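Local coordinates for protein kunitz-type serine protease inhibitor homolog calcicludine (Dendroaspis angusticeps, PDB 5YV7) that blocks L-type calcium channels as a mamba venom toxin, built on the disulfide-bonded Kunitz fold of serine protease inhibitors, at residues Q48-G51 against E52-K56. Sequence-based numbering, arbitrary orientation.
Sequences QTIG and ECRKK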
loop_
_atom_site.group_PDB
_atom_site.type_symbol
_atom_site.label_atom_id
_atom_site.label_comp_id
_atom_site.label_asym_id
_atom_site.label_seq_id
_atom_site.Cartn_x
_atom_site.Cartn_y
_atom_site.Cartn_z
ATOM N N GLN A 48 0.330 4.068 -6.057
ATOM C CA GLN A 48 -0.659 4.636 -6.960
ATOM C C GLN A 48 -1.206 3.595 -7.931
ATOM O O GLN A 48 -2.357 3.696 -8.359
ATOM C CB GLN A 48 -0.052 5.820 -7.714
ATOM C CG GLN A 48 -1.012 6.498 -8.689
ATOM C CD GLN A 48 -2.238 7.080 -7.999
ATOM O OE1 GLN A 48 -2.151 7.589 -6.881
ATOM N NE2 GLN A 48 -3.386 7.007 -8.663
ATOM N N THR A 49 -0.421 2.586 -8.275
ATOM C CA THR A 49 -0.875 1.559 -9.197
ATOM C C THR A 49 -0.578 0.194 -8.609
ATOM O O THR A 49 0.375 0.031 -7.838
ATOM C CB THR A 49 -0.192 1.678 -10.561
ATOM O OG1 THR A 49 1.223 1.517 -10.391
ATOM C CG2 THR A 49 -0.471 3.041 -11.190
ATOM N N ILE A 50 -1.398 -0.789 -8.982
ATOM C CA ILE A 50 -1.114 -2.147 -8.543
ATOM C C ILE A 50 0.232 -2.621 -9.091
ATOM O O ILE A 50 0.945 -3.391 -8.430
ATOM C CB ILE A 50 -2.262 -3.094 -8.933
ATOM C CG1 ILE A 50 -2.173 -4.370 -8.091
ATOM C CG2 ILE A 50 -2.234 -3.395 -10.429
ATOM C CD1 ILE A 50 -3.298 -5.355 -8.314
ATOM N N GLY A 51 0.623 -2.150 -10.280
ATOM C CA GLY A 51 1.915 -2.536 -10.824
ATOM C C GLY A 51 3.076 -2.060 -9.971
ATOM O O GLY A 51 4.020 -2.816 -9.706
ATOM N N GLU A 52 3.030 -0.798 -9.536
ATOM C CA GLU A 52 4.080 -0.290 -8.667
ATOM C C GLU A 52 4.136 -1.082 -7.369
ATOM O O GLU A 52 5.226 -1.381 -6.865
ATOM C CB GLU A 52 3.862 1.197 -8.389
ATOM C CG GLU A 52 4.948 1.833 -7.545
ATOM C CD GLU A 52 4.489 3.093 -6.801
ATOM O OE1 GLU A 52 5.207 3.499 -5.859
ATOM O OE2 GLU A 52 3.435 3.686 -7.151
ATOM N N CYS A 53 2.972 -1.465 -6.833
ATOM C CA CYS A 53 2.948 -2.299 -5.634
ATOM C C CYS A 53 3.603 -3.659 -5.892
ATOM O O CYS A 53 4.417 -4.133 -5.090
ATOM C CB CYS A 53 1.512 -2.471 -5.143
ATOM S SG CYS A 53 1.346 -3.573 -3.709
ATOM N N ARG A 54 3.269 -4.299 -7.013
ATOM C CA ARG A 54 3.847 -5.606 -7.304
ATOM C C ARG A 54 5.341 -5.504 -7.556
ATOM O O ARG A 54 6.103 -6.397 -7.171
ATOM C CB ARG A 54 3.146 -6.236 -8.501
ATOM C CG ARG A 54 1.793 -6.780 -8.145
ATOM C CD ARG A 54 0.925 -6.879 -9.352
ATOM N NE ARG A 54 -0.234 -7.709 -9.082
ATOM C CZ ARG A 54 -1.285 -7.794 -9.892
ATOM N NH1 ARG A 54 -1.321 -7.098 -11.022
ATOM N NH2 ARG A 54 -2.298 -8.579 -9.572
ATOM N N LYS A 55 5.777 -4.421 -8.195
ATOM C CA LYS A 55 7.198 -4.247 -8.454
ATOM C C LYS A 55 7.974 -4.155 -7.149
ATOM O O LYS A 55 8.970 -4.860 -6.954
ATOM C CB LYS A 55 7.425 -3.006 -9.314
ATOM C CG LYS A 55 8.892 -2.685 -9.558
ATOM C CD LYS A 55 9.063 -1.785 -10.773
ATOM C CE LYS A 55 9.891 -0.556 -10.449
ATOM N NZ LYS A 55 10.705 -0.104 -11.615
ATOM N N LYS A 56 7.505 -3.316 -6.224
ATOM C CA LYS A 56 8.269 -3.054 -5.013
ATOM C C LYS A 56 8.097 -4.161 -3.980
ATOM O O LYS A 56 9.072 -4.570 -3.347
ATOM C CB LYS A 56 7.865 -1.698 -4.425
ATOM C CG LYS A 56 8.261 -0.519 -5.308
ATOM C CD LYS A 56 8.325 0.781 -4.534
ATOM C CE LYS A 56 7.970 1.988 -5.408
ATOM N NZ LYS A 56 7.705 3.215 -4.591
#
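Over one face of the Arg54 guanidinium sits the terminal methyl of Ile50, its CD1 lying over the centre of the group, 3.5 Å from Arg54 CZ, so the charged group packs against an aliphatic branch one helical turn back. Both side chains are stretched out: Ile50 has CG1 anti to the backbone N (chi1 -162°) and a trans chi2, which carries CD1 to the arginine end, while Ile50 CG2 approaches Arg54 NH1 at 3.9 Å. Ile50 and Arg54 both also touch Cys32 of strand 31-37, and Cys53 is disulfide-bonded to that same cysteine, which ties this helix face to the sheet. The Glu52 carboxylate is shared by two partners. Lys56 NZ donates a hydrogen bond of 2.8 Å to the anti lone pair of Glu52 OE1, which makes the pair a salt bridge, and Glu52 OE2 receives a weak hydrogen bond from Gln48 N at 3.3 Å. Thr49 is the N-cap: its OG1 accepts from Glu52 N at 3.1 Å with an N-H...O angle of 160°, and the chi1 of 61° sets OG1 between the backbone N and the carbonyl carbon, where it can accept from that amide. The i to i+4 backbone hydrogen bonds begin directly at the cap residue, with Cys53 N to Thr49 O at 3.2 Å and Arg54 N to Ile50 O at 2.9 Å. The Thr49 cap and these first backbone bonds mark the start of the C-terminal helix of the Kunitz fold. The threonine cap thus satisfies a first-turn amide, and the acidic Glu52 near the helix N-terminus would be expected to interact favourably with the helix dipole, while Lys56 would partly offset its charge.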